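Local coordinates for BRO1 protein (Saccharomyces cerevisiae, PDB 1ZB1) that takes part in sorting cargo proteins into multivesicular bodies and recruits the deubiquitinase Doa4 to endosomes, this chain being its Bro1 domain, which may bind Snf7, at residues 22-27 with 42-47; 79-84 with 366-371; 206-211 with 260-265. All blocks are in the same frame, centred on the assembly; numbering follows the deposited sequence.

All three contacts lie within the elongated, mostly helical Bro1 domain, with contacts 1 and 2 on the far side of the chain's centre from contact 3. The first two are neighbours, their centres about 12 Å apart, and they touch directly: Leu27 of contact 1 makes apolar contacts with Leu367 and Ile371 of contact 2, while Phe43 and Asp45 pack against Gly370 and Ser366, respectively. Contact 3 stands well apart, its centre about 62 Å from that of contact 1 and about 55 Å from that of contact 2. Contact 2 nevertheless spans it in sequence, because helix 349-371 returns to helix 65-86 after the chain has built contact 3.

Contact 1: 22-27 with 42-47; sequences DWKKGL and TFYDEK
Tyr44 reaches across from the approach to helix 46-58 to the first turn of helix 23-34, where its phenol meets Lys24 and Leu27. The tyrosine CG is anti to the backbone N (chi1 -170°), an arrangement that carries the ring toward helix 23-34. Leu27 CB comes up at the ring edge, near its plane, 4.4 Å from Tyr44 CE1, while the hydroxyl rests against the base of the lysine. Followed outward from there, Lys24 begins with CB at 3.6 Å from Tyr44 OH, and its CG is still within 3.9 Å of that oxygen. The chain then bends at chi3 (71°), and CE draws to 3.5 Å from Glu46 OE1. At the tip, Lys24 NZ lies 4.1 Å from Glu46 OE1, too far for a salt bridge, so the attraction between the opposite charges is probably modest.

The two segments belong to consecutive helices of the Bro1 domain, and each helix is preceded by an aspartate in the N-cap position. Asp22 OD2 accepts from Lys25 N at 2.9 Å, the donor standing well above the carboxylate plane, and Asp45 OD1 caps Ala48 N in the same role. Trp23 gives a further link between the helices, its backbone N hydrogen-bonded to Asp53 OD1 and its ring packing on Leu52 and Arg56. Past its CB, the buried Leu27 side chain packs on Leu367 and Ile371 of helix 349-371, whereas Glu46 sits at the exposed margin.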
loop_
_atom_site.group_PDB
_atom_site.type_symbol
_atom_site.label_atom_id
_atom_site.label_comp_id
_atom_site.label_asym_id
_atom_site.label_seq_id
_atom_site.Cartn_x
_atom_site.Cartn_y
_atom_site.Cartn_z
ATOM N N ASP A 22 -16.527 -25.130 -4.818
ATOM C CA ASP A 22 -17.796 -25.373 -5.502
ATOM C C ASP A 22 -18.966 -24.911 -4.641
ATOM O O ASP A 22 -19.460 -25.662 -3.800
ATOM C CB ASP A 22 -17.947 -26.863 -5.837
ATOM C CG ASP A 22 -19.189 -27.151 -6.669
ATOM O OD1 ASP A 22 -19.302 -28.270 -7.210
ATOM O OD2 ASP A 22 -20.056 -26.261 -6.781
ATOM N N TRP A 23 -19.407 -23.670 -4.853
ATOM C CA TRP A 23 -20.523 -23.128 -4.088
ATOM C C TRP A 23 -21.821 -23.900 -4.351
ATOM O O TRP A 23 -22.639 -24.048 -3.451
ATOM C CB TRP A 23 -20.744 -21.641 -4.407
ATOM C CG TRP A 23 -20.047 -20.688 -3.463
ATOM C CD1 TRP A 23 -18.938 -19.937 -3.725
ATOM C CD2 TRP A 23 -20.433 -20.378 -2.118
ATOM N NE1 TRP A 23 -18.609 -19.169 -2.625
ATOM C CE2 TRP A 23 -19.510 -19.422 -1.626
ATOM C CE3 TRP A 23 -21.469 -20.811 -1.280
ATOM C CZ2 TRP A 23 -19.594 -18.892 -0.332
ATOM C CZ3 TRP A 23 -21.552 -20.280 0.011
ATOM C CH2 TRP A 23 -20.618 -19.332 0.467
ATOM N N LYS A 24 -22.012 -24.377 -5.580
ATOM C CA LYS A 24 -23.220 -25.130 -5.915
ATOM C C LYS A 24 -23.298 -26.411 -5.087
ATOM O O LYS A 24 -24.278 -26.651 -4.383
ATOM C CB LYS A 24 -23.245 -25.465 -7.411
ATOM C CG LYS A 24 -23.256 -24.238 -8.311
ATOM C CD LYS A 24 -23.146 -24.598 -9.790
ATOM C CE LYS A 24 -24.416 -25.249 -10.305
ATOM N NZ LYS A 24 -24.334 -25.566 -11.762
ATOM N N LYS A 25 -22.258 -27.230 -5.163
ATOM C CA LYS A 25 -22.222 -28.477 -4.407
ATOM C C LYS A 25 -22.237 -28.220 -2.901
ATOM O O LYS A 25 -22.934 -28.905 -2.153
ATOM C CB LYS A 25 -20.972 -29.280 -4.777
ATOM C CG LYS A 25 -20.789 -30.558 -3.970
ATOM C CD LYS A 25 -19.512 -31.282 -4.374
ATOM C CE LYS A 25 -19.255 -32.494 -3.489
ATOM N NZ LYS A 25 -17.967 -33.170 -3.814
ATOM N N GLY A 26 -21.471 -27.226 -2.465
ATOM C CA GLY A 26 -21.395 -26.909 -1.048
ATOM C C GLY A 26 -22.691 -26.413 -0.442
ATOM O O GLY A 26 -23.038 -26.765 0.684
ATOM N N LEU A 27 -23.422 -25.596 -1.191
ATOM C CA LEU A 27 -24.677 -25.052 -0.697
ATOM C C LEU A 27 -25.801 -26.083 -0.760
ATOM O O LEU A 27 -26.619 -26.176 0.154
ATOM C CB LEU A 27 -25.051 -23.803 -1.500
ATOM C CG LEU A 27 -25.991 -22.803 -0.834
ATOM C CD1 LEU A 27 -25.573 -22.572 0.614
ATOM C CD2 LEU A 27 -25.963 -21.493 -1.616
ATOM N N THR A 42 -36.564 -26.458 -2.486
ATOM C CA THR A 42 -37.370 -25.262 -2.286
ATOM C C THR A 42 -36.534 -24.099 -1.747
ATOM O O THR A 42 -36.845 -22.934 -1.996
ATOM C CB THR A 42 -38.530 -25.539 -1.299
ATOM O OG1 THR A 42 -39.386 -26.556 -1.837
ATOM C CG2 THR A 42 -39.344 -24.272 -1.057
ATOM N N PHE A 43 -35.473 -24.425 -1.016
ATOM C CA PHE A 43 -34.608 -23.413 -0.418
ATOM C C PHE A 43 -33.386 -23.075 -1.271
ATOM O O PHE A 43 -32.541 -22.281 -0.858
ATOM C CB PHE A 43 -34.129 -23.882 0.964
ATOM C CG PHE A 43 -35.244 -24.220 1.921
ATOM C CD1 PHE A 43 -35.979 -25.394 1.773
ATOM C CD2 PHE A 43 -35.556 -23.366 2.974
ATOM C CE1 PHE A 43 -37.008 -25.712 2.662
ATOM C CE2 PHE A 43 -36.581 -23.674 3.867
ATOM C CZ PHE A 43 -37.309 -24.849 3.710
ATOM N N TYR A 44 -33.308 -23.666 -2.460
ATOM C CA TYR A 44 -32.172 -23.458 -3.354
ATOM C C TYR A 44 -32.478 -22.550 -4.546
ATOM O O TYR A 44 -33.492 -22.719 -5.221
ATOM C CB TYR A 44 -31.695 -24.821 -3.860
ATOM C CG TYR A 44 -30.388 -24.812 -4.619
ATOM C CD1 TYR A 44 -29.208 -24.400 -4.007
ATOM C CD2 TYR A 44 -30.324 -25.253 -5.939
ATOM C CE1 TYR A 44 -27.992 -24.429 -4.689
ATOM C CE2 TYR A 44 -29.110 -25.289 -6.631
ATOM C CZ TYR A 44 -27.948 -24.874 -5.997
ATOM O OH TYR A 44 -26.743 -24.901 -6.665
ATOM N N ASP A 45 -31.601 -21.580 -4.791
ATOM C CA ASP A 45 -31.747 -20.670 -5.929
ATOM C C ASP A 45 -30.640 -21.088 -6.889
ATOM O O ASP A 45 -29.500 -20.637 -6.762
ATOM C CB ASP A 45 -31.524 -19.218 -5.500
ATOM C CG ASP A 45 -31.790 -18.222 -6.621
ATOM O OD1 ASP A 45 -31.649 -18.585 -7.810
ATOM O OD2 ASP A 45 -32.124 -17.062 -6.304
ATOM N N GLU A 46 -30.977 -21.963 -7.832
ATOM C CA GLU A 46 -30.011 -22.476 -8.796
ATOM C C GLU A 46 -29.300 -21.394 -9.603
ATOM O O GLU A 46 -28.080 -21.426 -9.752
ATOM C CB GLU A 46 -30.699 -23.460 -9.749
ATOM C CG GLU A 46 -29.866 -23.872 -10.960
ATOM C CD GLU A 46 -28.608 -24.648 -10.594
ATOM O OE1 GLU A 46 -27.718 -24.074 -9.920
ATOM O OE2 GLU A 46 -28.511 -25.835 -10.987
ATOM N N LYS A 47 -30.062 -20.439 -10.122
ATOM C CA LYS A 47 -29.484 -19.370 -10.926
ATOM C C LYS A 47 -28.495 -18.499 -10.142
ATOM O O LYS A 47 -27.358 -18.298 -10.570
ATOM C CB LYS A 47 -30.595 -18.495 -11.505
ATOM C CG LYS A 47 -30.106 -17.467 -12.510
ATOM C CD LYS A 47 -31.278 -16.727 -13.135
ATOM C CE LYS A 47 -30.811 -15.698 -14.159
ATOM N NZ LYS A 47 -30.054 -14.577 -13.532
#

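Contact 2: 79-84 with 366-371; sequences LEHLYF and SLYRGI
Tyr368 points its ring from helix 349-371 at the backbone and first side-chain carbons of His81 and Leu82. Its OH lies 3.2 Å from His81 CB, and CE1 follows at 3.7 Å from the same carbon. On the CD2/CE2 side of the ring, Tyr368 CE2 is 3.9 Å from Leu82 CB and Tyr368 CD2 is 4.0 Å from Leu82 CD1. That leucine methyl also meets Ile371 CD1 at 4.1 Å, which extends the apolar contact by one helical turn from Tyr368 to Ile371. The two torsions of Leu82 (chi1 -180°, chi2 59°) bring its CD1 methyl up to both the tyrosine ring and the isoleucine end.

These residues join helix 65-86, the third in the chain, to helix 349-371, the last modelled one. The two short segments run in roughly the same direction, with their axes inclined at 31° and 10.9 Å apart at closest approach, a separation bridged mainly by the long tyrosine side chain.

Farther out, the phenol is held by a hydrogen bond from Tyr368 OH to Phe78 O, and the Phe78 ring also meets the tyrosine ring. This bond gives the buried hydroxyl a polar partner on the helix it approaches. His81 leans on Met357 and Ala361, Leu82 packs on Leu118 of helix 118-139, and Ile371 reaches Leu27 and Tyr30 of helix 23-34.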
loop_
_atom_site.group_PDB
_atom_site.type_symbol
_atom_site.label_atom_id
_atom_site.label_comp_id
_atom_site.label_asym_id
_atom_site.label_seq_id
_atom_site.Cartn_x
_atom_site.Cartn_y
_atom_site.Cartn_z
ATOM N N LEU A 79 -20.158 -11.654 0.739
ATOM C CA LEU A 79 -19.682 -12.182 2.019
ATOM C C LEU A 79 -20.100 -11.328 3.208
ATOM O O LEU A 79 -20.465 -11.858 4.260
ATOM C CB LEU A 79 -18.155 -12.266 2.010
ATOM C CG LEU A 79 -17.375 -13.539 1.676
ATOM C CD1 LEU A 79 -18.234 -14.615 1.031
ATOM C CD2 LEU A 79 -16.210 -13.139 0.805
ATOM N N GLU A 80 -20.016 -10.010 3.049
ATOM C CA GLU A 80 -20.367 -9.101 4.132
ATOM C C GLU A 80 -21.852 -9.221 4.488
ATOM O O GLU A 80 -22.211 -9.278 5.669
ATOM C CB GLU A 80 -20.012 -7.655 3.752
ATOM C CG GLU A 80 -20.130 -6.671 4.906
ATOM C CD GLU A 80 -19.167 -6.976 6.044
ATOM O OE1 GLU A 80 -19.138 -8.134 6.522
ATOM O OE2 GLU A 80 -18.447 -6.054 6.473
ATOM N N HIS A 81 -22.711 -9.261 3.474
ATOM C CA HIS A 81 -24.143 -9.404 3.717
ATOM C C HIS A 81 -24.446 -10.776 4.320
ATOM O O HIS A 81 -25.342 -10.906 5.153
ATOM C CB HIS A 81 -24.943 -9.233 2.420
ATOM C CG HIS A 81 -25.134 -7.808 2.005
ATOM N ND1 HIS A 81 -24.506 -7.260 0.906
ATOM C CD2 HIS A 81 -25.894 -6.820 2.535
ATOM C CE1 HIS A 81 -24.872 -5.997 0.776
ATOM N NE2 HIS A 81 -25.712 -5.704 1.752
ATOM N N LEU A 82 -23.705 -11.798 3.888
ATOM C CA LEU A 82 -23.897 -13.149 4.408
ATOM C C LEU A 82 -23.540 -13.146 5.892
ATOM O O LEU A 82 -24.231 -13.752 6.716
ATOM C CB LEU A 82 -22.993 -14.145 3.667
ATOM C CG LEU A 82 -23.078 -15.616 4.095
ATOM C CD1 LEU A 82 -24.498 -16.137 3.919
ATOM C CD2 LEU A 82 -22.109 -16.442 3.261
ATOM N N TYR A 83 -22.454 -12.451 6.219
ATOM C CA TYR A 83 -21.988 -12.350 7.595
ATOM C C TYR A 83 -22.967 -11.549 8.457
ATOM O O TYR A 83 -23.165 -11.871 9.624
ATOM C CB TYR A 83 -20.597 -11.712 7.632
ATOM C CG TYR A 83 -20.035 -11.512 9.026
ATOM C CD1 TYR A 83 -20.072 -10.261 9.640
ATOM C CD2 TYR A 83 -19.454 -12.571 9.725
ATOM C CE1 TYR A 83 -19.540 -10.067 10.914
ATOM C CE2 TYR A 83 -18.921 -12.389 11.001
ATOM C CZ TYR A 83 -18.967 -11.133 11.585
ATOM O OH TYR A 83 -18.424 -10.936 12.835
ATOM N N PHE A 84 -23.573 -10.510 7.889
ATOM C CA PHE A 84 -24.549 -9.709 8.630
ATOM C C PHE A 84 -25.720 -10.602 9.035
ATOM O O PHE A 84 -26.299 -10.442 10.110
ATOM C CB PHE A 84 -25.126 -8.569 7.774
ATOM C CG PHE A 84 -24.164 -7.447 7.480
ATOM C CD1 PHE A 84 -23.092 -7.170 8.324
ATOM C CD2 PHE A 84 -24.378 -6.617 6.378
ATOM C CE1 PHE A 84 -22.250 -6.085 8.077
ATOM C CE2 PHE A 84 -23.541 -5.528 6.124
ATOM C CZ PHE A 84 -22.473 -5.263 6.978
ATOM N N SER A 366 -32.786 -14.020 -2.134
ATOM C CA SER A 366 -33.431 -15.335 -2.099
ATOM C C SER A 366 -32.464 -16.414 -1.614
ATOM O O SER A 366 -32.844 -17.317 -0.863
ATOM C CB SER A 366 -33.962 -15.707 -3.489
ATOM O OG SER A 366 -34.928 -14.768 -3.941
ATOM N N LEU A 367 -31.215 -16.326 -2.054
ATOM C CA LEU A 367 -30.206 -17.290 -1.646
ATOM C C LEU A 367 -30.032 -17.202 -0.131
ATOM O O LEU A 367 -30.065 -18.225 0.559
ATOM C CB LEU A 367 -28.878 -17.013 -2.371
ATOM C CG LEU A 367 -27.706 -17.959 -2.085
ATOM C CD1 LEU A 367 -26.697 -17.889 -3.214
ATOM C CD2 LEU A 367 -27.057 -17.597 -0.757
ATOM N N TYR A 368 -29.871 -15.981 0.382
ATOM C CA TYR A 368 -29.701 -15.760 1.822
ATOM C C TYR A 368 -30.881 -16.312 2.629
ATOM O O TYR A 368 -30.693 -17.061 3.592
ATOM C CB TYR A 368 -29.566 -14.259 2.130
ATOM C CG TYR A 368 -28.313 -13.577 1.597
ATOM C CD1 TYR A 368 -28.365 -12.254 1.153
ATOM C CD2 TYR A 368 -27.079 -14.229 1.574
ATOM C CE1 TYR A 368 -27.223 -11.589 0.700
ATOM C CE2 TYR A 368 -25.922 -13.572 1.121
ATOM C CZ TYR A 368 -26.009 -12.249 0.687
ATOM O OH TYR A 368 -24.890 -11.578 0.241
ATOM N N ARG A 369 -32.096 -15.927 2.242
ATOM C CA ARG A 369 -33.296 -16.378 2.949
ATOM C C ARG A 369 -33.356 -17.896 3.081
ATOM O O ARG A 369 -33.792 -18.419 4.104
ATOM C CB ARG A 369 -34.554 -15.860 2.240
ATOM C CG ARG A 369 -34.781 -14.366 2.427
ATOM C CD ARG A 369 -35.938 -13.860 1.577
ATOM N NE ARG A 369 -36.223 -12.450 1.831
ATOM C CZ ARG A 369 -36.791 -11.987 2.941
ATOM N NH1 ARG A 369 -37.147 -12.823 3.912
ATOM N NH2 ARG A 369 -36.999 -10.684 3.085
ATOM N N GLY A 370 -32.904 -18.599 2.049
ATOM C CA GLY A 370 -32.917 -20.050 2.087
ATOM C C GLY A 370 -32.013 -20.653 3.148
ATOM O O GLY A 370 -32.237 -21.784 3.583
ATOM N N ILE A 371 -30.989 -19.911 3.567
ATOM C CA ILE A 371 -30.061 -20.400 4.584
ATOM C C ILE A 371 -30.563 -20.120 5.998
ATOM O O ILE A 371 -31.099 -21.008 6.665
ATOM C CB ILE A 371 -28.663 -19.748 4.442
ATOM C CG1 ILE A 371 -28.104 -20.002 3.045
ATOM C CG2 ILE A 371 -27.718 -20.312 5.496
ATOM C CD1 ILE A 371 -26.769 -19.330 2.790
#

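Contact 3: 206-211 with 260-265; sequences KQYTLI and AYYHGL
Helices 208-230 and 242-269 pack together in the helical Bro1 domain through an aromatic and aliphatic interface at the N-terminal end of the first. Gln207 occupies its N-cap position, and Tyr208, the first helical residue, comes within 5.1 Å of Tyr262, measured CA to CA. Each face of the Tyr208 ring is met off-centre, one by Lys206 O and the other by Leu265 CB, which makes a CH-pi contact 3.9 Å from the ring centroid and 22° off the normal. A second CH-pi contact places Ile211 CG2 3.5 Å from the centroid of the Tyr262 ring, 19° off its normal. With Ile211 CG1 opposite the carbonyl carbon (chi1 -71°), CG2 is left facing that ring. The opposite face of Tyr262 carries Tyr261 CD2. Between the tyrosines, Tyr208 CD2 comes in at the edge of the Tyr262 ring, 3.8 Å from Tyr262 CD1, and the two side chains cross at about a right angle. With no hydrogen bond between the segments, cohesion here rests on dispersion and CH-pi contacts, and the faces pressed by Leu265 and Ile211 should limit how far either ring can tilt.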
loop_
_atom_site.group_PDB
_atom_site.type_symbol
_atom_site.label_atom_id
_atom_site.label_comp_id
_atom_site.label_asym_id
_atom_site.label_seq_id
_atom_site.Cartn_x
_atom_site.Cartn_y
_atom_site.Cartn_z
ATOM N N LYS A 206 8.689 25.318 -8.217
ATOM C CA LYS A 206 9.371 26.536 -7.782
ATOM C C LYS A 206 8.995 26.871 -6.334
ATOM O O LYS A 206 9.619 27.724 -5.700
ATOM C CB LYS A 206 8.991 27.692 -8.714
ATOM C CG LYS A 206 10.090 28.715 -8.980
ATOM C CD LYS A 206 10.401 29.574 -7.763
ATOM C CE LYS A 206 11.238 30.790 -8.149
ATOM N NZ LYS A 206 12.511 30.417 -8.829
ATOM N N GLN A 207 7.970 26.195 -5.818
ATOM C CA GLN A 207 7.513 26.406 -4.446
ATOM C C GLN A 207 8.409 25.640 -3.482
ATOM O O GLN A 207 7.977 24.684 -2.831
ATOM C CB GLN A 207 6.067 25.933 -4.282
ATOM C CG GLN A 207 5.022 26.856 -4.887
ATOM C CD GLN A 207 3.610 26.377 -4.608
ATOM O OE1 GLN A 207 3.168 25.361 -5.145
ATOM N NE2 GLN A 207 2.897 27.103 -3.752
ATOM N N TYR A 208 9.658 26.081 -3.398
ATOM C CA TYR A 208 10.665 25.459 -2.552
ATOM C C TYR A 208 10.153 24.993 -1.199
ATOM O O TYR A 208 10.339 23.836 -0.822
ATOM C CB TYR A 208 11.835 26.427 -2.374
ATOM C CG TYR A 208 12.485 26.804 -3.689
ATOM C CD1 TYR A 208 13.236 27.974 -3.815
ATOM C CD2 TYR A 208 12.342 25.989 -4.813
ATOM C CE1 TYR A 208 13.824 28.322 -5.031
ATOM C CE2 TYR A 208 12.927 26.325 -6.027
ATOM C CZ TYR A 208 13.662 27.492 -6.130
ATOM O OH TYR A 208 14.225 27.825 -7.338
ATOM N N THR A 209 9.502 25.890 -0.473
ATOM C CA THR A 209 8.975 25.564 0.841
ATOM C C THR A 209 8.025 24.355 0.807
ATOM O O THR A 209 8.111 23.464 1.653
ATOM C CB THR A 209 8.249 26.790 1.440
ATOM O OG1 THR A 209 7.700 26.452 2.720
ATOM C CG2 THR A 209 7.137 27.260 0.510
ATOM N N LEU A 210 7.135 24.320 -0.181
ATOM C CA LEU A 210 6.168 23.229 -0.310
ATOM C C LEU A 210 6.867 21.884 -0.528
ATOM O O LEU A 210 6.653 20.930 0.227
ATOM C CB LEU A 210 5.231 23.496 -1.492
ATOM C CG LEU A 210 3.762 23.046 -1.444
ATOM C CD1 LEU A 210 3.282 22.835 -2.872
ATOM C CD2 LEU A 210 3.592 21.774 -0.644
ATOM N N ILE A 211 7.691 21.814 -1.569
ATOM C CA ILE A 211 8.419 20.592 -1.894
ATOM C C ILE A 211 9.182 20.092 -0.673
ATOM O O ILE A 211 9.160 18.900 -0.365
ATOM C CB ILE A 211 9.400 20.822 -3.075
ATOM C CG1 ILE A 211 8.617 20.995 -4.381
ATOM C CG2 ILE A 211 10.340 19.631 -3.230
ATOM C CD1 ILE A 211 7.679 22.161 -4.392
ATOM N N ALA A 260 16.021 18.982 2.804
ATOM C CA ALA A 260 17.003 19.966 3.249
ATOM C C ALA A 260 17.433 20.850 2.083
ATOM O O ALA A 260 17.596 22.058 2.237
ATOM C CB ALA A 260 18.215 19.259 3.848
ATOM N N TYR A 261 17.621 20.239 0.919
ATOM C CA TYR A 261 18.020 20.969 -0.276
ATOM C C TYR A 261 17.017 22.076 -0.597
ATOM O O TYR A 261 17.385 23.248 -0.719
ATOM C CB TYR A 261 18.130 20.005 -1.461
ATOM C CG TYR A 261 18.243 20.670 -2.825
ATOM C CD1 TYR A 261 19.277 21.565 -3.112
ATOM C CD2 TYR A 261 17.325 20.388 -3.831
ATOM C CE1 TYR A 261 19.389 22.156 -4.368
ATOM C CE2 TYR A 261 17.426 20.970 -5.087
ATOM C CZ TYR A 261 18.461 21.853 -5.350
ATOM O OH TYR A 261 18.559 22.426 -6.594
ATOM N N TYR A 262 15.746 21.711 -0.725
ATOM C CA TYR A 262 14.732 22.703 -1.052
ATOM C C TYR A 262 14.558 23.770 0.022
ATOM O O TYR A 262 14.296 24.927 -0.298
ATOM C CB TYR A 262 13.410 22.013 -1.385
ATOM C CG TYR A 262 13.396 21.509 -2.807
ATOM C CD1 TYR A 262 13.197 22.387 -3.872
ATOM C CD2 TYR A 262 13.652 20.168 -3.098
ATOM C CE1 TYR A 262 13.254 21.946 -5.188
ATOM C CE2 TYR A 262 13.714 19.718 -4.408
ATOM C CZ TYR A 262 13.515 20.611 -5.447
ATOM O OH TYR A 262 13.582 20.172 -6.745
ATOM N N HIS A 263 14.719 23.401 1.288
ATOM C CA HIS A 263 14.595 24.387 2.354
ATOM C C HIS A 263 15.765 25.364 2.224
ATOM O O HIS A 263 15.654 26.543 2.574
ATOM C CB HIS A 263 14.617 23.712 3.727
ATOM C CG HIS A 263 14.500 24.672 4.870
ATOM N ND1 HIS A 263 15.578 25.049 5.641
ATOM C CD2 HIS A 263 13.435 25.353 5.357
ATOM C CE1 HIS A 263 15.183 25.920 6.553
ATOM N NE2 HIS A 263 13.886 26.122 6.401
ATOM N N GLY A 264 16.884 24.861 1.710
ATOM C CA GLY A 264 18.058 25.694 1.521
ATOM C C GLY A 264 17.819 26.692 0.405
ATOM O O GLY A 264 18.175 27.863 0.531
ATOM N N LEU A 265 17.219 26.233 -0.690
ATOM C CA LEU A 265 16.924 27.112 -1.815
ATOM C C LEU A 265 15.975 28.220 -1.361
ATOM O O LEU A 265 15.970 29.318 -1.916
ATOM C CB LEU A 265 16.293 26.326 -2.966
ATOM C CG LEU A 265 17.193 25.309 -3.675
ATOM C CD1 LEU A 265 16.433 24.676 -4.825
ATOM C CD2 LEU A 265 18.451 25.999 -4.190
#